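Local atomic coordinates of ATP-dependent Clp protease proteolytic subunit (Listeria monocytogenes, PDB entry 4JCQ), a protein that probably cleaves peptide bonds as a serine protease of the ClpP family, in a process that depends on ATP hydrolysis, for instance in misfolded proteins. Residues 56-61 and 86-91; 82-87 and 106-111; 92-97 and 113-118. All blocks are in the same frame, centred on the assembly; numbering follows the deposited sequence.

Contact 1 of 3, residues 56-61 and 86-91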
loop_
_atom_site.group_PDB
_atom_site.type_symbol
_atom_site.label_atom_id
_atom_site.label_comp_id
_atom_site.label_asym_id
_atom_site.label_seq_id
_atom_site.Cartn_x
_atom_site.Cartn_y
_atom_site.Cartn_z
ATOM N N PHE H 56 22.863 -14.296 5.820
ATOM C CA PHE H 56 22.401 -15.447 5.044
ATOM C C PHE H 56 22.112 -14.997 3.615
ATOM O O PHE H 56 21.325 -14.071 3.399
ATOM C CB PHE H 56 21.145 -16.070 5.669
ATOM C CG PHE H 56 21.391 -16.752 6.990
ATOM C CD1 PHE H 56 21.341 -16.034 8.179
ATOM C CD2 PHE H 56 21.659 -18.115 7.046
ATOM C CE1 PHE H 56 21.564 -16.659 9.399
ATOM C CE2 PHE H 56 21.886 -18.748 8.261
ATOM C CZ PHE H 56 21.837 -18.018 9.441
ATOM N N ILE H 57 22.755 -15.648 2.647
ATOM C CA ILE H 57 22.638 -15.260 1.240
ATOM C C ILE H 57 22.012 -16.371 0.399
ATOM O O ILE H 57 22.542 -17.485 0.323
ATOM C CB ILE H 57 24.003 -14.862 0.620
ATOM C CG1 ILE H 57 24.680 -13.767 1.448
ATOM C CG2 ILE H 57 23.821 -14.399 -0.824
ATOM C CD1 ILE H 57 26.167 -13.620 1.197
ATOM N N ASN H 58 20.875 -16.047 -0.213
ATOM C CA ASN H 58 20.226 -16.889 -1.211
ATOM C C ASN H 58 19.937 -16.008 -2.418
ATOM O O ASN H 58 18.918 -15.319 -2.456
ATOM C CB ASN H 58 18.925 -17.494 -0.649
ATOM C CG ASN H 58 18.216 -18.414 -1.638
ATOM O OD1 ASN H 58 18.313 -18.246 -2.853
ATOM N ND2 ASN H 58 17.477 -19.383 -1.113
ATOM N N SER H 59 20.841 -16.012 -3.395
ATOM C CA SER H 59 20.715 -15.104 -4.533
ATOM C C SER H 59 21.313 -15.634 -5.827
ATOM O O SER H 59 22.431 -16.148 -5.848
ATOM C CB SER H 59 21.335 -13.741 -4.214
ATOM O OG SER H 59 21.147 -12.850 -5.300
ATOM N N GLN H 60 20.546 -15.464 -6.900
ATOM C CA GLN H 60 20.955 -15.792 -8.258
ATOM C C GLN H 60 21.835 -14.691 -8.865
ATOM O O GLN H 60 22.377 -14.852 -9.960
ATOM C CB GLN H 60 19.708 -16.021 -9.133
ATOM C CG GLN H 60 18.798 -14.799 -9.310
ATOM C CD GLN H 60 17.727 -14.641 -8.232
ATOM O OE1 GLN H 60 17.942 -14.935 -7.048
ATOM N NE2 GLN H 60 16.557 -14.153 -8.644
ATOM N N GLY H 61 21.968 -13.578 -8.147
ATOM C CA GLY H 61 22.714 -12.418 -8.629
ATOM C C GLY H 61 21.790 -11.283 -9.033
ATOM O O GLY H 61 20.658 -11.190 -8.553
ATOM N N THR H 86 23.030 -20.241 1.268
ATOM C CA THR H 86 21.873 -21.131 1.363
ATOM C C THR H 86 21.029 -21.119 0.084
ATOM O O THR H 86 20.757 -20.060 -0.478
ATOM C CB THR H 86 21.008 -20.824 2.612
ATOM O OG1 THR H 86 19.838 -21.650 2.600
ATOM C CG2 THR H 86 20.600 -19.345 2.678
ATOM N N GLY H 87 20.622 -22.303 -0.372
ATOM C CA GLY H 87 19.842 -22.433 -1.609
ATOM C C GLY H 87 20.728 -22.314 -2.835
ATOM O O GLY H 87 21.181 -23.320 -3.384
ATOM N N TRP H 88 20.965 -21.083 -3.276
ATOM C CA TRP H 88 21.993 -20.825 -4.281
ATOM C C TRP H 88 22.688 -19.509 -4.085
ATOM O O TRP H 88 22.137 -18.580 -3.488
ATOM C CB TRP H 88 21.483 -20.993 -5.724
ATOM C CG TRP H 88 20.320 -20.123 -6.155
ATOM C CD1 TRP H 88 19.757 -19.035 -5.484
ATOM C CD2 TRP H 88 19.561 -20.222 -7.414
ATOM N NE1 TRP H 88 18.725 -18.491 -6.209
ATOM C CE2 TRP H 88 18.557 -19.150 -7.377
ATOM C CE3 TRP H 88 19.608 -21.065 -8.521
ATOM C CZ2 TRP H 88 17.651 -18.954 -8.412
ATOM C CZ3 TRP H 88 18.689 -20.854 -9.561
ATOM C CH2 TRP H 88 17.736 -19.824 -9.504
ATOM N N VAL H 89 23.930 -19.446 -4.556
ATOM C CA VAL H 89 24.737 -18.230 -4.518
ATOM C C VAL H 89 25.439 -18.134 -5.866
ATOM O O VAL H 89 26.307 -18.952 -6.178
ATOM C CB VAL H 89 25.788 -18.257 -3.383
ATOM C CG1 VAL H 89 26.578 -16.953 -3.346
ATOM C CG2 VAL H 89 25.135 -18.520 -2.030
ATOM N N ALA H 90 25.048 -17.150 -6.671
ATOM C CA ALA H 90 25.570 -17.039 -8.033
ATOM C C ALA H 90 25.851 -15.604 -8.454
ATOM O O ALA H 90 25.178 -14.672 -8.008
ATOM C CB ALA H 90 24.614 -17.696 -9.021
ATOM N N SER H 91 26.853 -15.451 -9.323
ATOM C CA SER H 91 27.140 -14.187 -10.007
ATOM C C SER H 91 27.392 -13.030 -9.034
ATOM O O SER H 91 28.335 -13.090 -8.245
ATOM C CB SER H 91 26.034 -13.868 -11.022
ATOM O OG SER H 91 25.851 -14.960 -11.913
HETATM O O HOH W 1 23.472 -16.047 -12.350
#
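Trp88 O takes a hydrogen bond from Ser59 N at 2.9 Å, supplemented by a weaker CA-H...O contact from Asn58 CA at 3.4 Å. Ala90 N answers by donating to Ser59 O at 2.9 Å, and further back Thr86 N donates to Ile57 O. Ser59 and Val89 thus form a short parallel bridge beyond the corner at Gly87; strands 56-59 and 88-90 run at 72° to each other. With Trp88 CG between the backbone N and the carbonyl carbon (chi1 59°), the indole receives Gln60 CB over one face, 3.7 Å from Trp88 CZ2 and toward the rim. The amide of Asn58 is turned 82° from the ring plane, with Asn58 OD1 3.1 Å from Trp88 CD1. It does not bond the indole but is held by Thr69, Gln32 and Glu65 of the second subunit. Ser59 OG accepts from Gly61 N at 3.1 Å, an ST turn, and is also hydrogen-bonded to Gly28 O. A water donates to both Gln60 O and Ser91 OG, 2.7 Å from the latter. Ser91, the predicted nucleophile, also bonds His116 O through its hydroxyl. Its side chain is therefore engaged with a backbone carbonyl and a water, consistent with a catalytic triad in an inactive state.

Contact 2 of 3, residues 82-87 and 106-111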
loop_
_atom_site.group_PDB
_atom_site.type_symbol
_atom_site.label_atom_id
_atom_site.label_comp_id
_atom_site.label_asym_id
_atom_site.label_seq_id
_atom_site.Cartn_x
_atom_site.Cartn_y
_atom_site.Cartn_z
ATOM N N LYS H 82 30.157 -12.523 9.056
ATOM C CA LYS H 82 30.118 -13.930 8.674
ATOM C C LYS H 82 29.034 -14.123 7.620
ATOM O O LYS H 82 27.948 -13.549 7.730
ATOM C CB LYS H 82 29.822 -14.815 9.886
ATOM C CG LYS H 82 30.929 -14.865 10.927
ATOM C CD LYS H 82 30.500 -15.692 12.129
ATOM C CE LYS H 82 31.662 -15.960 13.073
ATOM N NZ LYS H 82 32.163 -14.724 13.738
ATOM N N VAL H 83 29.327 -14.926 6.602
ATOM C CA VAL H 83 28.338 -15.226 5.566
ATOM C C VAL H 83 27.951 -16.704 5.566
ATOM O O VAL H 83 28.794 -17.583 5.769
ATOM C CB VAL H 83 28.783 -14.772 4.152
ATOM C CG1 VAL H 83 28.856 -13.253 4.070
ATOM C CG2 VAL H 83 30.112 -15.403 3.755
ATOM N N VAL H 84 26.663 -16.960 5.362
ATOM C CA VAL H 84 26.144 -18.318 5.253
ATOM C C VAL H 84 25.376 -18.453 3.941
ATOM O O VAL H 84 24.303 -17.869 3.775
ATOM C CB VAL H 84 25.224 -18.692 6.441
ATOM C CG1 VAL H 84 24.764 -20.139 6.320
ATOM C CG2 VAL H 84 25.929 -18.478 7.773
ATOM N N GLY H 85 25.938 -19.214 3.008
ATOM C CA GLY H 85 25.278 -19.481 1.736
ATOM C C GLY H 85 24.158 -20.481 1.930
ATOM O O GLY H 85 24.307 -21.449 2.679
ATOM N N THR H 86 23.030 -20.241 1.268
ATOM C CA THR H 86 21.873 -21.131 1.363
ATOM C C THR H 86 21.029 -21.119 0.084
ATOM O O THR H 86 20.757 -20.060 -0.478
ATOM C CB THR H 86 21.008 -20.824 2.612
ATOM O OG1 THR H 86 19.838 -21.650 2.600
ATOM C CG2 THR H 86 20.600 -19.345 2.678
ATOM N N GLY H 87 20.622 -22.303 -0.372
ATOM C CA GLY H 87 19.842 -22.433 -1.609
ATOM C C GLY H 87 20.728 -22.314 -2.835
ATOM O O GLY H 87 21.181 -23.320 -3.384
ATOM N N PHE H 106 30.664 -19.595 5.384
ATOM C CA PHE H 106 29.989 -20.849 5.699
ATOM C C PHE H 106 28.939 -21.199 4.652
ATOM O O PHE H 106 28.530 -20.350 3.853
ATOM C CB PHE H 106 29.322 -20.764 7.079
ATOM C CG PHE H 106 30.275 -20.469 8.206
ATOM C CD1 PHE H 106 30.591 -19.154 8.543
ATOM C CD2 PHE H 106 30.848 -21.504 8.939
ATOM C CE1 PHE H 106 31.466 -18.880 9.584
ATOM C CE2 PHE H 106 31.724 -21.234 9.984
ATOM C CZ PHE H 106 32.032 -19.921 10.305
ATOM N N SER H 107 28.505 -22.455 4.660
ATOM C CA SER H 107 27.403 -22.883 3.812
ATOM C C SER H 107 26.500 -23.893 4.498
ATOM O O SER H 107 26.968 -24.790 5.204
ATOM C CB SER H 107 27.922 -23.482 2.506
ATOM O OG SER H 107 26.845 -23.760 1.625
ATOM N N LEU H 108 25.198 -23.732 4.283
ATOM C CA LEU H 108 24.231 -24.772 4.607
ATOM C C LEU H 108 24.348 -25.875 3.544
ATOM O O LEU H 108 24.785 -25.601 2.424
ATOM C CB LEU H 108 22.819 -24.175 4.679
ATOM C CG LEU H 108 22.263 -23.732 6.047
ATOM C CD1 LEU H 108 23.320 -23.418 7.101
ATOM C CD2 LEU H 108 21.285 -22.574 5.901
ATOM N N PRO H 109 23.982 -27.127 3.892
ATOM C CA PRO H 109 24.267 -28.274 3.013
ATOM C C PRO H 109 23.616 -28.220 1.628
ATOM O O PRO H 109 24.254 -28.589 0.639
ATOM C CB PRO H 109 23.723 -29.471 3.807
ATOM C CG PRO H 109 23.695 -29.011 5.226
ATOM C CD PRO H 109 23.335 -27.555 5.145
ATOM N N ASN H 110 22.366 -27.766 1.556
ATOM C CA ASN H 110 21.633 -27.753 0.295
ATOM C C ASN H 110 21.770 -26.424 -0.443
ATOM O O ASN H 110 20.829 -25.626 -0.522
ATOM C CB ASN H 110 20.171 -28.143 0.517
ATOM C CG ASN H 110 20.018 -29.603 0.888
ATOM O OD1 ASN H 110 20.139 -30.484 0.038
ATOM N ND2 ASN H 110 19.758 -29.869 2.163
ATOM N N THR H 111 22.969 -26.208 -0.979
ATOM C CA THR H 111 23.330 -24.969 -1.653
ATOM C C THR H 111 24.220 -25.290 -2.846
ATOM O O THR H 111 25.092 -26.157 -2.763
ATOM C CB THR H 111 24.091 -24.014 -0.704
ATOM O OG1 THR H 111 23.412 -23.943 0.555
ATOM C CG2 THR H 111 24.203 -22.607 -1.297
HETATM O O HOH W 2 20.282 -24.209 2.005
#
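Leu108 lays CD2 alongside Thr86, 3.7 Å from Thr86 CB, while its other branch, CD1, meets Val84 CG1 at 3.7 Å, so the forked end bridges two side chains of the neighbouring strand. Farther up, Phe106 CB packs on Val84 CG2 at 4.1 Å. The Phe106 ring turns its edge to Val83 O, 3.7 Å from Phe106 CD1; Lys82 CD runs beside the ring, and the ammonium end leads away. Beneath these side chains the parallel ladder is regular: Phe106 N donates to Val83 O at 2.8 Å, Gly85 N to Phe106 O, and Leu108 N to Gly85 O. These strands, 82-86 and 106-108, are neighbours in the parallel sheet of the ClpP/crotonase fold. A beta bulge then shifts the register by two between Gly85 and Gly87, as segment 106-111 turns its corner at Pro109 and Asn110. The turn is stitched at Leu108 O, where the hydroxyls of Ser107 and Thr111 arrive from opposite faces of the carbonyl plane; Ser107 OG lies 2.9 Å from Leu108 O and also bonds Tyr113 OH. Thr111 OG1 sits well above that plane, put there by chi1 -46°, which turns it beside its own backbone N. A water accepts from Gly87 N at 3.1 Å and donates to Asn110 O, backing up a weak direct bond between those two atoms. Asn110 N bonds Asp72, and Asn110 OD1 bonds Arg142, both of the second subunit. Two hydroxyls thus serve Leu108 O, and the water Gly87 N and Asn110 O, where the chain passes from the main sheet to strand 111-114 of the small one.

Contact 3 of 3, residues 92-97 and 113-118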
loop_
_atom_site.group_PDB
_atom_site.type_symbol
_atom_site.label_atom_id
_atom_site.label_comp_id
_atom_site.label_asym_id
_atom_site.label_seq_id
_atom_site.Cartn_x
_atom_site.Cartn_y
_atom_site.Cartn_z
ATOM N N ALA H 92 26.559 -11.990 -9.080
ATOM C CA ALA H 92 26.695 -10.860 -8.150
ATOM C C ALA H 92 26.552 -11.308 -6.693
ATOM O O ALA H 92 27.124 -10.697 -5.790
ATOM C CB ALA H 92 25.692 -9.762 -8.477
ATOM N N GLY H 93 25.783 -12.377 -6.477
ATOM C CA GLY H 93 25.655 -12.995 -5.157
ATOM C C GLY H 93 26.963 -13.592 -4.658
ATOM O O GLY H 93 27.252 -13.552 -3.459
ATOM N N ILE H 94 27.747 -14.153 -5.579
ATOM C CA ILE H 94 29.084 -14.680 -5.273
ATOM C C ILE H 94 30.042 -13.562 -4.858
ATOM O O ILE H 94 30.826 -13.717 -3.915
ATOM C CB ILE H 94 29.654 -15.493 -6.467
ATOM C CG1 ILE H 94 29.121 -16.932 -6.442
ATOM C CG2 ILE H 94 31.181 -15.479 -6.495
ATOM C CD1 ILE H 94 29.762 -17.840 -5.408
ATOM N N THR H 95 29.961 -12.433 -5.560
ATOM C CA THR H 95 30.782 -11.263 -5.260
ATOM C C THR H 95 30.527 -10.779 -3.828
ATOM O O THR H 95 31.469 -10.487 -3.087
ATOM C CB THR H 95 30.530 -10.138 -6.285
ATOM O OG1 THR H 95 30.780 -10.642 -7.602
ATOM C CG2 THR H 95 31.445 -8.939 -6.029
ATOM N N ILE H 96 29.253 -10.720 -3.448
ATOM C CA ILE H 96 28.852 -10.357 -2.087
ATOM C C ILE H 96 29.361 -11.381 -1.070
ATOM O O ILE H 96 29.961 -11.014 -0.061
ATOM C CB ILE H 96 27.317 -10.213 -1.973
ATOM C CG1 ILE H 96 26.843 -8.981 -2.752
ATOM C CG2 ILE H 96 26.880 -10.127 -0.513
ATOM C CD1 ILE H 96 25.363 -8.981 -3.073
ATOM N N TYR H 97 29.122 -12.659 -1.355
ATOM C CA TYR H 97 29.552 -13.760 -0.493
ATOM C C TYR H 97 31.048 -13.693 -0.184
ATOM O O TYR H 97 31.467 -13.889 0.962
ATOM C CB TYR H 97 29.190 -15.105 -1.144
ATOM C CG TYR H 97 29.500 -16.317 -0.295
ATOM C CD1 TYR H 97 28.563 -16.819 0.610
ATOM C CD2 TYR H 97 30.730 -16.968 -0.401
ATOM C CE1 TYR H 97 28.846 -17.932 1.390
ATOM C CE2 TYR H 97 31.023 -18.080 0.374
ATOM C CZ TYR H 97 30.081 -18.556 1.268
ATOM O OH TYR H 97 30.379 -19.658 2.034
ATOM N N TYR H 113 26.640 -23.269 -6.034
ATOM C CA TYR H 113 27.409 -22.047 -6.274
ATOM C C TYR H 113 27.806 -21.932 -7.741
ATOM O O TYR H 113 28.156 -22.931 -8.373
ATOM C CB TYR H 113 28.668 -22.035 -5.395
ATOM C CG TYR H 113 28.376 -21.914 -3.912
ATOM C CD1 TYR H 113 28.506 -20.692 -3.257
ATOM C CD2 TYR H 113 27.953 -23.019 -3.171
ATOM C CE1 TYR H 113 28.229 -20.573 -1.902
ATOM C CE2 TYR H 113 27.673 -22.910 -1.818
ATOM C CZ TYR H 113 27.809 -21.683 -1.192
ATOM O OH TYR H 113 27.528 -21.567 0.147
ATOM N N MET H 114 27.751 -20.715 -8.279
ATOM C CA MET H 114 28.194 -20.455 -9.652
ATOM C C MET H 114 28.872 -19.094 -9.750
ATOM O O MET H 114 28.270 -18.078 -9.415
ATOM C CB MET H 114 27.021 -20.541 -10.634
ATOM C CG MET H 114 27.425 -20.348 -12.093
ATOM S SD MET H 114 26.074 -20.592 -13.257
ATOM C CE MET H 114 25.063 -19.145 -12.944
ATOM N N ILE H 115 30.119 -19.071 -10.213
ATOM C CA ILE H 115 30.861 -17.808 -10.280
ATOM C C ILE H 115 30.717 -17.063 -11.612
ATOM O O ILE H 115 31.280 -15.979 -11.773
ATOM C CB ILE H 115 32.354 -17.953 -9.890
ATOM C CG1 ILE H 115 33.151 -18.689 -10.972
ATOM C CG2 ILE H 115 32.498 -18.608 -8.520
ATOM C CD1 ILE H 115 34.640 -18.423 -10.895
ATOM N N HIS H 116 29.959 -17.637 -12.546
ATOM C CA HIS H 116 29.645 -16.970 -13.815
ATOM C C HIS H 116 29.242 -15.544 -13.594
ATOM O O HIS H 116 28.418 -15.257 -12.726
ATOM C CB HIS H 116 28.519 -17.692 -14.546
ATOM C CG HIS H 116 28.046 -16.974 -15.791
ATOM N ND1 HIS H 116 26.932 -16.217 -15.813
ATOM C CD2 HIS H 116 28.590 -16.909 -17.073
ATOM C CE1 HIS H 116 26.764 -15.701 -17.046
ATOM N NE2 HIS H 116 27.779 -16.127 -17.817
ATOM N N GLN H 117 29.822 -14.639 -14.376
ATOM C CA GLN H 117 29.458 -13.230 -14.312
ATOM C C GLN H 117 28.905 -12.789 -15.661
ATOM O O GLN H 117 29.499 -13.089 -16.697
ATOM C CB GLN H 117 30.661 -12.364 -13.912
ATOM C CG GLN H 117 31.342 -12.760 -12.603
ATOM C CD GLN H 117 30.458 -12.597 -11.373
ATOM O OE1 GLN H 117 29.641 -11.683 -11.294
ATOM N NE2 GLN H 117 30.631 -13.484 -10.399
ATOM N N PRO H 118 27.753 -12.089 -15.658
ATOM C CA PRO H 118 27.175 -11.576 -16.903
ATOM C C PRO H 118 28.098 -10.545 -17.546
ATOM O O PRO H 118 28.639 -9.683 -16.851
ATOM C CB PRO H 118 25.867 -10.921 -16.445
ATOM C CG PRO H 118 26.065 -10.635 -14.993
ATOM C CD PRO H 118 26.928 -11.749 -14.486
HETATM O O HOH W 3 29.878 -9.118 -9.423
#
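A chi1 of -176° at Tyr97, with CG opposite the backbone nitrogen, and one of -67° at Tyr113, with CG beside its own backbone N, bring the two rings into a T-shaped stack. The edge of Tyr113 points at the face of Tyr97 with CE1 over the ring centre; the centroids are 5.6 Å apart and the planes 68° from parallel. The two hydroxyls do not serve each other: Tyr97 OH bonds Phe106 O, and Tyr113 OH bonds Ser107 OG. Ile94 packs beside Tyr113: its CD1 lies in the ring plane, 3.8 Å from Tyr113 CD1, its CG1 rests against Met114 O at 3.3 Å, and its CG2 reaches Ile115 CG2 at 4.0 Å. Helix 92-97, which follows the predicted nucleophile Ser91, is thereby packed against the strand that leads to the predicted catalytic His116, setting the nucleophile turn and histidine loop of the ClpP/crotonase fold side by side, as in other S14 peptidases. Gln117 bends at chi2 back toward the first turn of the helix, OE1 3.8 Å from Ala92 N. Gln117 NE2 bonds Ile115 O weakly and also Ser91 O. A water donates to Gln117 OE1 at 3.2 Å and also lies close to Thr95 OG1.

Overall arrangement
From the N terminus, strand 53-59 runs into helix 64-76 and on to strand 81-86; contact 1 closes this beta-alpha-beta crossover as the chain turns into strand 88-90. Contact 2 shares Thr86 and Gly87 with it and closes the next loop, through helix 92-97 to strand 105-108. Contact 3 starts inside that loop and ends beyond it, on strand 111-114, so contacts 2 and 3 cross, whereas contacts 1 and 3 follow in series. Contact 2 joins neighbouring strands of the main sheet, contact 1 links strand 53-59 to the small sheet, and both touch the second subunit. Contact 3 lies within the chain, joining contact 1 where Ser91 N meets Met114 O at the end of the small two-stranded sheet.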